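Local coordinates for ScaE cell-surface anchored scaffoldin protein (Ruminococcus flavefaciens, PDB 2ZF9) that probably attaches the cellulosome to the bacterial cell surface through this type III cohesin module, the dockerin-binding part of a longer anchoring scaffoldin, at residues V30-S35 and L169-W174; T37-T42 and A49-E54; Q72-L77 and D141-Q146; R95-K100 and T118-D123; A135-G140 and I185-T190. All coordinates share one frame; numbering follows the deposited sequence.

Contact 1 of 5, residues V30-S35 and L169-W174; sequences VKPTLS and LLMQAW
The methylene chain of Lys31 is laid over one face of the Trp174 indole, starting with CB near the pyrrole nitrogen and ending with CE above the six-membered ring. Lys31 CD stands 3.6 Å from the centroid of that ring and only 1° off its normal, a well-centred CH-pi contact. The ammonium group, bonded to the carbonyls of Ser28 and Ala26, stays 5.3 Å (Lys31 NZ) from that centroid, at most a weak cation-pi attraction. Pro32 O meets the indole at its edge, 3.3 Å from Trp174 CD1 and in the ring plane. A water, also in that plane, accepts from Trp174 NE1 (2.8 Å) and donates to Thr33 OG1 (2.8 Å). With CG anti to the backbone N, chi1 175° carries the indole away from the helix and against residues 31-33. One turn earlier, selenomethionine Met171 places CE 3.6 Å from Pro32 CG, while the Val30 side chain lies alongside that of Met171. Were an alanine to replace Trp174, the Lys31 methylenes would probably lose the surface they lie on, and the water bound to Thr33 its indole donor. Helix 166-178 is thereby packed against the lead-in to strand 33-41, a helix on the beta-sandwich scaffold of a cohesin.

Contact 2 of 5, residues T37-T42 and A49-E54; sequences TKKTLT and AKVTME
Strands 38-41 and 50-54 run antiparallel at 162° but lie 8.5 Å apart at their axes' closest approach, and backbone bonding between the segments is confined to the Thr37-Glu54 end. There Thr37 N donates to Glu54 O at 3.1 Å, in the carbonyl plane, and Glu54 N donates to Thr37 OG1 at 2.8 Å, a hydroxyl serving where a main-chain carbonyl might. Chi1 of -49° sets OG1 beside Thr37's own N, turned to the neighbouring strand. A water links Thr37 OG1 to Glu54 OE1, to which it donates. Beyond this point the hairpin splays: strand 33-41 parts from strand 50-58 but keeps its parallel pairing with strand 180-187, consistent with a strand passing between the layers of the cohesin beta sandwich. Side chains fill the widening gap. Selenomethionine Met53, bent at chi2 and chi3, curls its end toward Thr37, SE lying 3.9 Å from Thr37 CB. Lys39 CG rests 3.8 Å from Val51 CG1. Leu41 and Val51 meet tip to tip, CD1 to CG2 at 3.9 Å, and Ala49 CB touches the same Leu41 methyl; Ile185 packs against Leu41, Val51 and Met53.

Contact 3 of 5, residues Q72-L77 and D141-Q146; sequences QFDPKL and DKYDVQ
Leu77 and Tyr143 make the close-packed side: Leu77 CD1 sits 3.7 Å from Tyr143 CB, and CD2 reaches over the ring face, 4.2 Å from its centroid. Leu77 CD1 also meets Val145 CG2 at 3.9 Å, and Phe73 CB closes on that same methyl; Leu131 backs Phe73, Leu77 and Val145. At the ring's edge, in its plane, comes Asp74 CG, the carboxylate turned 76° from the ring. The exposed Lys76 forms the rim of this side, its CB within 4.1 Å of Tyr143 CE1. The backbones pair antiparallel, Gln72 and Gln146 as a hydrogen-bonded pair, Phe73 and Val145 as a non-hydrogen-bonded one. Past the last bond, Asp74 N to Asp144 O, residues 74-77 leave strand 66-73 in a type I beta turn. An Asx turn reinforces it: Lys76 N donates to the anti lone pair of Asp74 OD2 at 3.0 Å. The looser side is polar. Gln72 NE2 donates to Gln146 OE1 at 3.0 Å, the two amides nearly coplanar, 22° apart. A water donates to Asp74 OD1 and accepts from Asp144 N (2.8 Å).

Contact 4 of 5, residues R95-K100 and T118-D123; sequences RLLELK and TNNGKD
Leu97 reaches in with one methyl, CD2, which lies 3.4 Å from Gly121 N and 3.6 Å from Asn120 OD1; the leucine and asparagine side chains slide past one another in opposite directions. Leu96 also borders Asn120, with CB 3.7 Å from ND2, and its CD1 extends to Lys122 CE at 3.8 Å. With CG anti to its carbonyl carbon (chi1 -60°), Lys122 lays CG over one face of the Arg95 guanidinium, 3.7 Å from NH1. The two charged ends do not meet: Lys122 NZ forms a salt bridge with Asp62, whereas Arg95 NH1 donates to the carbonyl of Arg92. These loops lie at the open end of the hairpin of strands 99-106 and 109-115, where Glu98 and Leu99 both face Gly115 in a classic beta bulge. Waters provide the clear hydrogen-bonded links between the segments. One accepts from Leu96 N and donates to Asn120 O (2.8 Å); a second accepts from Arg95 NH1 and donates to Asp123 O (2.6 Å); a third joins Glu98 OE2 to Thr118 OG1. Farther out, Asn120 OD1 is hydrogen-bonded to Ser116 OG, and Lys100 NZ donates to Leu97 O at 2.8 Å.

Contact 5 of 5, residues A135-G140 and I185-T190; sequences ADAQPG and IQVEST
Val187 closes the last strand of the cohesin beta sandwich, and the loop 135-140, on its way from strand 124-132 to strand 142-149, folds over it. From the strand, Val187 CB meets Gln138 O at 3.3 Å. There the side chain forks: with chi1 at -173°, CG1 stands anti to the backbone N and CG2 beside that N, which sends one methyl toward Pro139 and the other toward Ala137, both close to Gln138 O. CG1 lies 3.7 Å from Pro139 CA, while CG2 comes 3.6 Å from Gln138 O and reaches Ala137 CB at 4.1 Å. Ala46, from another loop, also touches this valine. If an alanine stood here, Ala137 and Pro139 would probably lose their apolar neighbour and a gap would be likely to open beneath the loop. The backbone adds one bond, Gly140 N to Val187 O at 2.9 Å, made from above the carbonyl plane (44° out of it) and not on a lone pair. Gly140 has a positive phi (90°), and at its backbone angles a side chain would jam against the preceding carbonyl oxygen. Just past the strand, Glu188 O receives a CA-H...O contact from Pro139 CA. The proline and Thr190 side chains then run side by side, Thr190 OG1 being 3.7 Å from both Pro139 CB and CG.

Overall arrangement
Contacts 2, 3 and 5 cluster on one side of the chain's centre, their centres 11 to 12 Å apart. Strand 180-187 of contact 5 runs between strand 33-41 of contact 2 and strand 142-149 of contact 3: Lys39 O and Leu41 O probably bond to Gln186 N and Glu188 N on one flank, Tyr143 N and Asp141 O to Ile185 O and Val187 N on the other. Contacts 2 and 3 touch where Met53 CE meets Val145 CG2 at 3.8 Å. Contacts 1 and 4 lie at the far end, with centres 16 Å apart and nearest atoms about 7 Å apart. Strand 33-41 connects contact 1 to contact 2, centres 25 Å apart, whereas contacts 4 and 5 are the most distant pair, with centres 37 Å apart.

Contact 1 of 5, residues V30-S35 and L169-W174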
# COMPACT_ATOMS: atom_id res chain seq x y z
N VAL A 30 -14.60 3.38 -11.90
CA VAL A 30 -13.32 2.68 -11.68
C VAL A 30 -13.23 2.37 -10.18
O VAL A 30 -13.44 3.25 -9.33
CB VAL A 30 -12.10 3.52 -12.11
CG1 VAL A 30 -10.79 2.72 -11.92
CG2 VAL A 30 -12.22 3.97 -13.55
N LYS A 31 -13.03 1.09 -9.86
CA LYS A 31 -13.00 0.65 -8.46
C LYS A 31 -11.69 -0.09 -8.21
O LYS A 31 -11.63 -1.33 -8.34
CB LYS A 31 -14.21 -0.27 -8.13
CG LYS A 31 -15.58 0.48 -8.04
CD LYS A 31 -16.69 -0.51 -7.61
CE LYS A 31 -18.02 0.22 -7.40
NZ LYS A 31 -18.57 0.65 -8.74
N PRO A 32 -10.63 0.67 -7.90
CA PRO A 32 -9.34 0.03 -7.60
C PRO A 32 -9.30 -0.80 -6.33
O PRO A 32 -10.03 -0.55 -5.37
CB PRO A 32 -8.36 1.21 -7.49
CG PRO A 32 -9.09 2.43 -8.15
CD PRO A 32 -10.56 2.15 -7.83
N THR A 33 -8.49 -1.85 -6.34
CA THR A 33 -8.17 -2.53 -5.11
C THR A 33 -6.69 -2.38 -4.90
O THR A 33 -5.92 -2.77 -5.78
CB THR A 33 -8.50 -4.04 -5.17
OG1 THR A 33 -9.90 -4.20 -5.45
CG2 THR A 33 -8.19 -4.72 -3.85
N LEU A 34 -6.31 -1.87 -3.73
CA LEU A 34 -4.90 -1.87 -3.35
C LEU A 34 -4.75 -2.98 -2.34
O LEU A 34 -5.54 -3.06 -1.39
CB LEU A 34 -4.51 -0.55 -2.70
CG LEU A 34 -4.66 0.70 -3.55
CD1 LEU A 34 -4.10 1.89 -2.77
CD2 LEU A 34 -3.94 0.49 -4.87
N SER A 35 -3.74 -3.83 -2.54
CA SER A 35 -3.56 -4.95 -1.61
C SER A 35 -2.10 -5.09 -1.21
O SER A 35 -1.18 -4.82 -2.02
CB SER A 35 -4.11 -6.26 -2.20
OG SER A 35 -3.48 -6.57 -3.41
N LEU A 169 -12.11 11.57 -8.74
CA LEU A 169 -12.54 11.71 -7.31
C LEU A 169 -13.27 10.49 -6.78
O LEU A 169 -13.13 10.15 -5.59
CB LEU A 169 -13.44 12.91 -7.09
CG LEU A 169 -12.80 14.27 -7.27
CD1 LEU A 169 -13.67 15.31 -6.59
CD2 LEU A 169 -11.41 14.32 -6.70
N LEU A 170 -14.10 9.90 -7.64
CA LEU A 170 -14.88 8.72 -7.28
C LEU A 170 -13.97 7.52 -7.07
O LEU A 170 -14.19 6.74 -6.16
CB LEU A 170 -15.89 8.37 -8.40
CG LEU A 170 -17.19 9.19 -8.39
CD1 LEU A 170 -18.00 8.95 -9.69
CD2 LEU A 170 -18.07 8.87 -7.16
N MSE A 171 -13.00 7.32 -7.98
CA MSE A 171 -12.11 6.17 -7.85
C MSE A 171 -11.26 6.35 -6.58
O MSE A 171 -10.95 5.37 -5.91
CB MSE A 171 -11.24 6.01 -9.11
CG MSE A 171 -10.07 6.93 -9.19
SE MSE A 171 -8.81 6.47 -10.69
CE MSE A 171 -8.86 4.81 -10.79
N GLN A 172 -10.87 7.58 -6.26
CA GLN A 172 -10.12 7.80 -5.00
C GLN A 172 -10.98 7.49 -3.77
O GLN A 172 -10.51 6.85 -2.83
CB GLN A 172 -9.66 9.26 -4.90
CG GLN A 172 -8.74 9.53 -3.71
CD GLN A 172 -8.03 10.85 -3.90
OE1 GLN A 172 -7.08 10.95 -4.67
NE2 GLN A 172 -8.52 11.88 -3.24
N ALA A 173 -12.21 7.99 -3.75
CA ALA A 173 -13.12 7.72 -2.66
C ALA A 173 -13.34 6.22 -2.54
O ALA A 173 -13.31 5.68 -1.43
CB ALA A 173 -14.46 8.46 -2.87
N TRP A 174 -13.54 5.53 -3.67
CA TRP A 174 -13.69 4.07 -3.61
C TRP A 174 -12.43 3.46 -2.99
O TRP A 174 -12.52 2.60 -2.12
CB TRP A 174 -13.95 3.42 -5.01
CG TRP A 174 -13.97 1.92 -4.85
CD1 TRP A 174 -12.90 1.07 -4.92
CD2 TRP A 174 -15.10 1.12 -4.48
NE1 TRP A 174 -13.31 -0.23 -4.64
CE2 TRP A 174 -14.66 -0.21 -4.36
CE3 TRP A 174 -16.46 1.42 -4.25
CZ2 TRP A 174 -15.52 -1.27 -4.00
CZ3 TRP A 174 -17.33 0.37 -3.90
CH2 TRP A 174 -16.86 -0.96 -3.80
O HOH W 1 -12.18 -2.82 -4.62

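Contact 2 of 5, residues T37-T42 and A49-E54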
# COMPACT_ATOMS: atom_id res chain seq x y z
N THR A 37 0.77 -7.82 0.50
CA THR A 37 1.11 -9.23 0.69
C THR A 37 0.60 -9.77 2.03
O THR A 37 0.77 -9.15 3.08
CB THR A 37 2.66 -9.43 0.62
OG1 THR A 37 3.17 -8.78 -0.57
CG2 THR A 37 3.01 -10.92 0.60
N LYS A 38 -0.01 -10.95 1.98
CA LYS A 38 -0.35 -11.72 3.19
C LYS A 38 0.61 -12.87 3.26
O LYS A 38 0.45 -13.87 2.55
CB LYS A 38 -1.80 -12.21 3.11
CG LYS A 38 -2.79 -11.07 3.20
CD LYS A 38 -4.18 -11.55 2.86
CE LYS A 38 -5.16 -10.40 2.98
NZ LYS A 38 -6.58 -10.86 2.86
N LYS A 39 1.64 -12.72 4.10
CA LYS A 39 2.75 -13.65 4.10
C LYS A 39 2.69 -14.54 5.33
O LYS A 39 2.58 -14.04 6.45
CB LYS A 39 4.08 -12.88 4.07
CG LYS A 39 5.33 -13.76 3.99
CD LYS A 39 5.45 -14.46 2.63
CE LYS A 39 6.31 -13.70 1.65
NZ LYS A 39 7.14 -14.69 0.90
N THR A 40 2.79 -15.86 5.11
CA THR A 40 2.93 -16.80 6.24
C THR A 40 4.31 -17.44 6.23
O THR A 40 4.78 -17.92 5.21
CB THR A 40 1.82 -17.87 6.25
OG1 THR A 40 0.54 -17.24 6.22
CG2 THR A 40 1.91 -18.75 7.53
N LEU A 41 4.98 -17.37 7.37
CA LEU A 41 6.31 -17.92 7.52
C LEU A 41 6.25 -19.16 8.43
O LEU A 41 5.39 -19.25 9.29
CB LEU A 41 7.24 -16.88 8.13
CG LEU A 41 7.49 -15.58 7.36
CD1 LEU A 41 8.39 -14.72 8.18
CD2 LEU A 41 8.11 -15.86 5.96
N THR A 42 7.17 -20.10 8.25
CA THR A 42 7.30 -21.20 9.23
C THR A 42 7.90 -20.61 10.50
O THR A 42 8.62 -19.62 10.46
CB THR A 42 8.24 -22.32 8.73
OG1 THR A 42 9.59 -21.86 8.70
CG2 THR A 42 7.84 -22.77 7.33
N ALA A 49 13.70 -12.93 9.90
CA ALA A 49 13.45 -13.05 8.47
C ALA A 49 13.29 -11.67 7.82
O ALA A 49 12.65 -10.78 8.36
CB ALA A 49 12.24 -13.90 8.21
N LYS A 50 13.93 -11.49 6.67
CA LYS A 50 13.79 -10.27 5.89
C LYS A 50 12.82 -10.61 4.77
O LYS A 50 13.10 -11.44 3.89
CB LYS A 50 15.13 -9.82 5.34
CG LYS A 50 16.02 -9.22 6.40
CD LYS A 50 17.35 -8.79 5.82
CE LYS A 50 18.14 -8.02 6.89
NZ LYS A 50 19.51 -7.64 6.40
N VAL A 51 11.63 -10.03 4.87
CA VAL A 51 10.52 -10.46 4.04
C VAL A 51 10.24 -9.41 2.96
O VAL A 51 9.99 -8.24 3.27
CB VAL A 51 9.24 -10.73 4.90
CG1 VAL A 51 8.12 -11.25 4.04
CG2 VAL A 51 9.52 -11.73 6.03
N THR A 52 10.24 -9.83 1.70
CA THR A 52 9.80 -8.97 0.60
C THR A 52 8.28 -8.82 0.59
O THR A 52 7.55 -9.81 0.50
CB THR A 52 10.28 -9.51 -0.75
OG1 THR A 52 11.70 -9.48 -0.76
CG2 THR A 52 9.75 -8.62 -1.92
N MSE A 53 7.82 -7.58 0.71
CA MSE A 53 6.39 -7.27 0.70
C MSE A 53 6.05 -6.44 -0.53
O MSE A 53 6.90 -5.69 -1.03
CB MSE A 53 6.04 -6.48 1.97
CG MSE A 53 6.38 -7.23 3.30
SE MSE A 53 5.20 -8.82 3.49
CE MSE A 53 3.56 -7.84 4.08
N GLU A 54 4.82 -6.58 -1.03
CA GLU A 54 4.34 -5.86 -2.22
C GLU A 54 3.02 -5.14 -1.98
O GLU A 54 2.08 -5.72 -1.43
CB GLU A 54 4.16 -6.82 -3.41
CG GLU A 54 5.49 -7.44 -3.87
CD GLU A 54 5.32 -8.59 -4.83
OE1 GLU A 54 4.28 -9.32 -4.80
OE2 GLU A 54 6.24 -8.76 -5.65
O HOH W 2 2.37 -9.87 -2.78

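Contact 3 of 5, residues Q72-L77 and D141-Q146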
# COMPACT_ATOMS: atom_id res chain seq x y z
N GLN A 72 1.98 1.72 6.69
CA GLN A 72 2.41 1.63 8.08
C GLN A 72 2.42 0.17 8.49
O GLN A 72 1.68 -0.64 7.91
CB GLN A 72 1.49 2.44 9.00
CG GLN A 72 0.09 1.93 9.04
CD GLN A 72 -0.80 2.78 9.93
OE1 GLN A 72 -0.52 3.97 10.18
NE2 GLN A 72 -1.90 2.18 10.39
N PHE A 73 3.26 -0.16 9.47
CA PHE A 73 3.39 -1.56 9.88
C PHE A 73 3.60 -1.69 11.40
O PHE A 73 4.00 -0.74 12.08
CB PHE A 73 4.55 -2.23 9.12
CG PHE A 73 5.81 -1.39 9.07
CD1 PHE A 73 6.07 -0.53 7.97
CD2 PHE A 73 6.76 -1.45 10.12
CE1 PHE A 73 7.23 0.27 7.93
CE2 PHE A 73 7.92 -0.67 10.08
CZ PHE A 73 8.16 0.21 8.97
N ASP A 74 3.33 -2.87 11.90
CA ASP A 74 3.57 -3.21 13.31
C ASP A 74 4.95 -2.68 13.71
O ASP A 74 5.94 -3.02 13.08
CB ASP A 74 3.56 -4.75 13.42
CG ASP A 74 3.45 -5.22 14.86
OD1 ASP A 74 2.45 -5.91 15.18
OD2 ASP A 74 4.33 -4.86 15.64
N PRO A 75 5.02 -1.83 14.77
CA PRO A 75 6.29 -1.23 15.21
C PRO A 75 7.37 -2.27 15.59
O PRO A 75 8.53 -1.93 15.66
CB PRO A 75 5.88 -0.41 16.45
CG PRO A 75 4.43 -0.25 16.37
CD PRO A 75 3.91 -1.46 15.66
N LYS A 76 7.00 -3.52 15.78
CA LYS A 76 8.01 -4.55 16.02
C LYS A 76 8.77 -4.95 14.76
O LYS A 76 9.82 -5.61 14.85
CB LYS A 76 7.36 -5.82 16.60
CG LYS A 76 7.02 -5.68 18.05
CD LYS A 76 6.14 -6.81 18.52
CE LYS A 76 5.84 -6.60 19.99
NZ LYS A 76 4.96 -7.67 20.52
N LEU A 77 8.22 -4.62 13.60
CA LEU A 77 8.90 -4.92 12.31
C LEU A 77 9.84 -3.78 12.01
O LEU A 77 9.63 -2.68 12.48
CB LEU A 77 7.89 -5.06 11.17
CG LEU A 77 6.82 -6.16 11.20
CD1 LEU A 77 5.91 -6.04 9.96
CD2 LEU A 77 7.47 -7.54 11.25
N ASP A 141 2.27 -15.59 15.85
CA ASP A 141 2.46 -14.12 15.88
C ASP A 141 2.02 -13.54 14.53
O ASP A 141 2.23 -14.18 13.52
CB ASP A 141 3.93 -13.74 16.15
CG ASP A 141 4.30 -13.82 17.64
OD1 ASP A 141 3.40 -13.87 18.49
OD2 ASP A 141 5.51 -13.86 17.95
N LYS A 142 1.38 -12.36 14.54
CA LYS A 142 0.91 -11.71 13.31
C LYS A 142 1.25 -10.24 13.40
O LYS A 142 0.96 -9.62 14.39
CB LYS A 142 -0.60 -11.85 13.17
CG LYS A 142 -1.20 -11.32 11.86
CD LYS A 142 -2.70 -11.67 11.81
CE LYS A 142 -3.37 -11.12 10.58
NZ LYS A 142 -4.75 -11.69 10.48
N TYR A 143 1.89 -9.72 12.36
CA TYR A 143 2.34 -8.32 12.30
C TYR A 143 1.65 -7.68 11.10
O TYR A 143 1.94 -8.06 9.97
CB TYR A 143 3.85 -8.30 12.07
CG TYR A 143 4.64 -9.13 13.06
CD1 TYR A 143 5.00 -8.61 14.31
CD2 TYR A 143 5.03 -10.43 12.74
CE1 TYR A 143 5.75 -9.38 15.23
CE2 TYR A 143 5.77 -11.21 13.64
CZ TYR A 143 6.11 -10.68 14.89
OH TYR A 143 6.82 -11.43 15.78
N ASP A 144 0.73 -6.73 11.35
CA ASP A 144 -0.09 -6.09 10.30
C ASP A 144 0.76 -5.12 9.46
O ASP A 144 1.66 -4.44 9.98
CB ASP A 144 -1.27 -5.31 10.92
CG ASP A 144 -2.32 -6.20 11.52
OD1 ASP A 144 -2.53 -7.31 11.00
OD2 ASP A 144 -2.94 -5.78 12.50
N VAL A 145 0.44 -5.05 8.16
CA VAL A 145 1.10 -4.09 7.25
C VAL A 145 -0.03 -3.50 6.41
O VAL A 145 -0.75 -4.23 5.71
CB VAL A 145 2.13 -4.86 6.34
CG1 VAL A 145 2.85 -3.89 5.38
CG2 VAL A 145 3.14 -5.63 7.20
N GLN A 146 -0.16 -2.17 6.47
CA GLN A 146 -1.39 -1.49 6.14
C GLN A 146 -1.17 -0.23 5.29
O GLN A 146 -0.23 0.54 5.51
CB GLN A 146 -2.10 -1.07 7.43
CG GLN A 146 -2.50 -2.22 8.32
CD GLN A 146 -3.17 -1.74 9.61
OE1 GLN A 146 -2.80 -0.70 10.18
NE2 GLN A 146 -4.13 -2.50 10.07
O HOH W 3 0.17 -5.93 13.99

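Contact 4 of 5, residues R95-K100 and T118-D123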
# COMPACT_ATOMS: atom_id res chain seq x y z
N ARG A 95 5.49 1.15 -14.16
CA ARG A 95 6.61 1.16 -15.14
C ARG A 95 6.53 2.32 -16.11
O ARG A 95 7.56 2.80 -16.57
CB ARG A 95 6.72 -0.17 -15.92
CG ARG A 95 5.47 -0.47 -16.77
CD ARG A 95 5.61 -1.84 -17.43
NE ARG A 95 4.50 -2.17 -18.33
CZ ARG A 95 3.34 -2.69 -17.95
NH1 ARG A 95 3.08 -2.93 -16.65
NH2 ARG A 95 2.44 -3.00 -18.86
N LEU A 96 5.32 2.79 -16.41
CA LEU A 96 5.15 3.93 -17.31
C LEU A 96 4.97 5.26 -16.58
O LEU A 96 5.03 6.31 -17.21
CB LEU A 96 3.93 3.73 -18.21
CG LEU A 96 3.85 2.41 -18.98
CD1 LEU A 96 2.57 2.43 -19.82
CD2 LEU A 96 5.13 2.17 -19.83
N LEU A 97 4.73 5.23 -15.26
CA LEU A 97 4.54 6.50 -14.53
C LEU A 97 5.83 7.30 -14.53
O LEU A 97 6.89 6.74 -14.28
CB LEU A 97 4.02 6.26 -13.10
CG LEU A 97 2.68 5.51 -13.06
CD1 LEU A 97 2.40 5.03 -11.63
CD2 LEU A 97 1.52 6.35 -13.54
N GLU A 98 5.75 8.60 -14.85
CA GLU A 98 6.95 9.41 -15.03
C GLU A 98 7.63 9.81 -13.71
O GLU A 98 8.85 9.91 -13.67
CB GLU A 98 6.61 10.65 -15.86
CG GLU A 98 6.12 10.22 -17.26
CD GLU A 98 5.32 11.29 -18.00
OE1 GLU A 98 5.26 12.46 -17.55
OE2 GLU A 98 4.75 10.94 -19.04
N LEU A 99 6.83 9.98 -12.65
CA LEU A 99 7.35 10.34 -11.31
C LEU A 99 7.07 9.18 -10.34
O LEU A 99 5.92 8.68 -10.25
CB LEU A 99 6.64 11.59 -10.79
CG LEU A 99 6.82 11.92 -9.28
CD1 LEU A 99 8.29 12.12 -8.86
CD2 LEU A 99 5.98 13.14 -8.85
N LYS A 100 8.10 8.74 -9.63
CA LYS A 100 7.94 7.69 -8.60
C LYS A 100 8.93 8.02 -7.49
O LYS A 100 10.13 8.18 -7.75
CB LYS A 100 8.28 6.30 -9.15
CG LYS A 100 7.39 5.83 -10.28
CD LYS A 100 7.76 4.47 -10.82
CE LYS A 100 8.88 4.53 -11.85
NZ LYS A 100 8.39 4.62 -13.25
N THR A 118 -0.07 11.48 -18.31
CA THR A 118 -1.27 10.79 -18.81
C THR A 118 -1.60 9.65 -17.83
O THR A 118 -0.79 9.31 -16.98
CB THR A 118 -1.05 10.12 -20.21
OG1 THR A 118 -0.02 9.13 -20.09
CG2 THR A 118 -0.64 11.14 -21.28
N ASN A 119 -2.78 9.04 -17.97
CA ASN A 119 -3.21 7.99 -17.07
C ASN A 119 -2.62 6.65 -17.48
O ASN A 119 -3.32 5.75 -17.94
CB ASN A 119 -4.75 7.93 -16.99
CG ASN A 119 -5.34 9.18 -16.39
OD1 ASN A 119 -4.82 9.69 -15.40
ND2 ASN A 119 -6.44 9.68 -16.99
N ASN A 120 -1.31 6.53 -17.32
CA ASN A 120 -0.64 5.32 -17.73
C ASN A 120 -0.15 4.43 -16.58
O ASN A 120 0.68 3.55 -16.77
CB ASN A 120 0.48 5.63 -18.77
CG ASN A 120 1.52 6.59 -18.26
OD1 ASN A 120 1.49 7.00 -17.09
ND2 ASN A 120 2.47 6.98 -19.13
N GLY A 121 -0.74 4.59 -15.39
CA GLY A 121 -0.60 3.54 -14.39
C GLY A 121 -1.21 2.21 -14.86
O GLY A 121 -2.16 2.19 -15.64
N LYS A 122 -0.66 1.10 -14.36
CA LYS A 122 -1.11 -0.25 -14.70
C LYS A 122 -1.47 -1.04 -13.44
O LYS A 122 -1.26 -0.58 -12.32
CB LYS A 122 0.01 -0.99 -15.47
CG LYS A 122 0.45 -0.32 -16.80
CD LYS A 122 -0.69 -0.41 -17.84
CE LYS A 122 -0.18 -0.09 -19.27
NZ LYS A 122 -1.34 -0.12 -20.23
N ASP A 123 -2.04 -2.23 -13.64
CA ASP A 123 -2.26 -3.15 -12.55
C ASP A 123 -0.96 -3.90 -12.29
O ASP A 123 -0.05 -3.88 -13.12
CB ASP A 123 -3.36 -4.13 -12.96
CG ASP A 123 -4.74 -3.53 -12.86
OD1 ASP A 123 -4.91 -2.37 -12.38
OD2 ASP A 123 -5.68 -4.23 -13.28
O HOH W 4 1.23 -4.74 -15.18
O HOH W 5 2.70 2.29 -15.30
O HOH W 6 2.38 10.24 -20.26

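Contact 5 of 5, residues A135-G140 and I185-T190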
# COMPACT_ATOMS: atom_id res chain seq x y z
N ALA A 135 13.54 -10.97 16.38
CA ALA A 135 14.22 -12.20 16.77
C ALA A 135 13.33 -13.07 17.69
O ALA A 135 13.50 -14.28 17.77
CB ALA A 135 15.58 -11.87 17.43
N ASP A 136 12.32 -12.47 18.31
CA ASP A 136 11.49 -13.21 19.25
C ASP A 136 10.21 -13.78 18.66
O ASP A 136 9.37 -14.28 19.40
CB ASP A 136 11.18 -12.34 20.50
CG ASP A 136 10.34 -11.10 20.17
OD1 ASP A 136 10.29 -10.71 18.98
OD2 ASP A 136 9.75 -10.52 21.11
N ALA A 137 10.05 -13.71 17.34
CA ALA A 137 8.83 -14.18 16.69
C ALA A 137 8.52 -15.63 17.08
O ALA A 137 9.42 -16.49 17.07
CB ALA A 137 8.94 -14.06 15.16
N GLN A 138 7.24 -15.88 17.35
CA GLN A 138 6.71 -17.19 17.78
C GLN A 138 5.55 -17.64 16.91
O GLN A 138 4.81 -16.79 16.40
CB GLN A 138 6.17 -17.09 19.23
CG GLN A 138 7.20 -16.79 20.31
CD GLN A 138 8.24 -17.88 20.39
OE1 GLN A 138 7.92 -19.08 20.32
NE2 GLN A 138 9.51 -17.47 20.50
N PRO A 139 5.32 -18.98 16.81
CA PRO A 139 4.16 -19.51 16.08
C PRO A 139 2.93 -18.75 16.52
O PRO A 139 2.78 -18.47 17.72
CB PRO A 139 4.04 -20.97 16.58
CG PRO A 139 5.43 -21.34 17.02
CD PRO A 139 6.11 -20.05 17.47
N GLY A 140 2.07 -18.41 15.57
CA GLY A 140 0.88 -17.62 15.86
C GLY A 140 1.04 -16.10 15.77
O GLY A 140 0.03 -15.39 15.62
N ILE A 185 2.59 -10.06 7.98
CA ILE A 185 3.48 -11.20 8.08
C ILE A 185 3.01 -11.98 9.31
O ILE A 185 2.89 -11.42 10.40
CB ILE A 185 4.95 -10.77 8.27
CG1 ILE A 185 5.41 -9.89 7.10
CG2 ILE A 185 5.86 -12.04 8.46
CD1 ILE A 185 6.75 -9.13 7.37
N GLN A 186 2.74 -13.27 9.14
CA GLN A 186 2.37 -14.07 10.32
C GLN A 186 3.21 -15.33 10.37
O GLN A 186 3.73 -15.79 9.33
CB GLN A 186 0.89 -14.42 10.31
CG GLN A 186 0.48 -15.34 9.19
CD GLN A 186 -0.99 -15.66 9.26
OE1 GLN A 186 -1.68 -15.21 10.18
NE2 GLN A 186 -1.49 -16.42 8.30
N VAL A 187 3.38 -15.86 11.57
CA VAL A 187 4.17 -17.08 11.77
C VAL A 187 3.17 -18.23 11.86
O VAL A 187 2.24 -18.19 12.65
CB VAL A 187 5.00 -17.01 13.07
CG1 VAL A 187 5.95 -18.22 13.17
CG2 VAL A 187 5.79 -15.70 13.14
N GLU A 188 3.37 -19.25 11.03
CA GLU A 188 2.52 -20.44 11.07
C GLU A 188 2.34 -20.94 12.51
O GLU A 188 3.31 -21.07 13.26
CB GLU A 188 3.11 -21.55 10.18
CG GLU A 188 2.14 -22.70 9.90
CD GLU A 188 1.19 -22.40 8.76
OE1 GLU A 188 -0.02 -22.19 9.00
OE2 GLU A 188 1.66 -22.37 7.60
N SER A 189 1.09 -21.19 12.88
CA SER A 189 0.74 -21.86 14.13
C SER A 189 1.18 -23.32 14.12
O SER A 189 1.09 -24.00 13.10
CB SER A 189 -0.78 -21.85 14.29
OG SER A 189 -1.19 -20.56 14.66
N THR A 190 1.63 -23.80 15.27
CA THR A 190 2.07 -25.19 15.40
C THR A 190 0.95 -26.16 15.02
O THR A 190 -0.18 -26.06 15.51
CB THR A 190 2.60 -25.49 16.81
OG1 THR A 190 3.66 -24.57 17.13
CG2 THR A 190 3.16 -26.92 16.88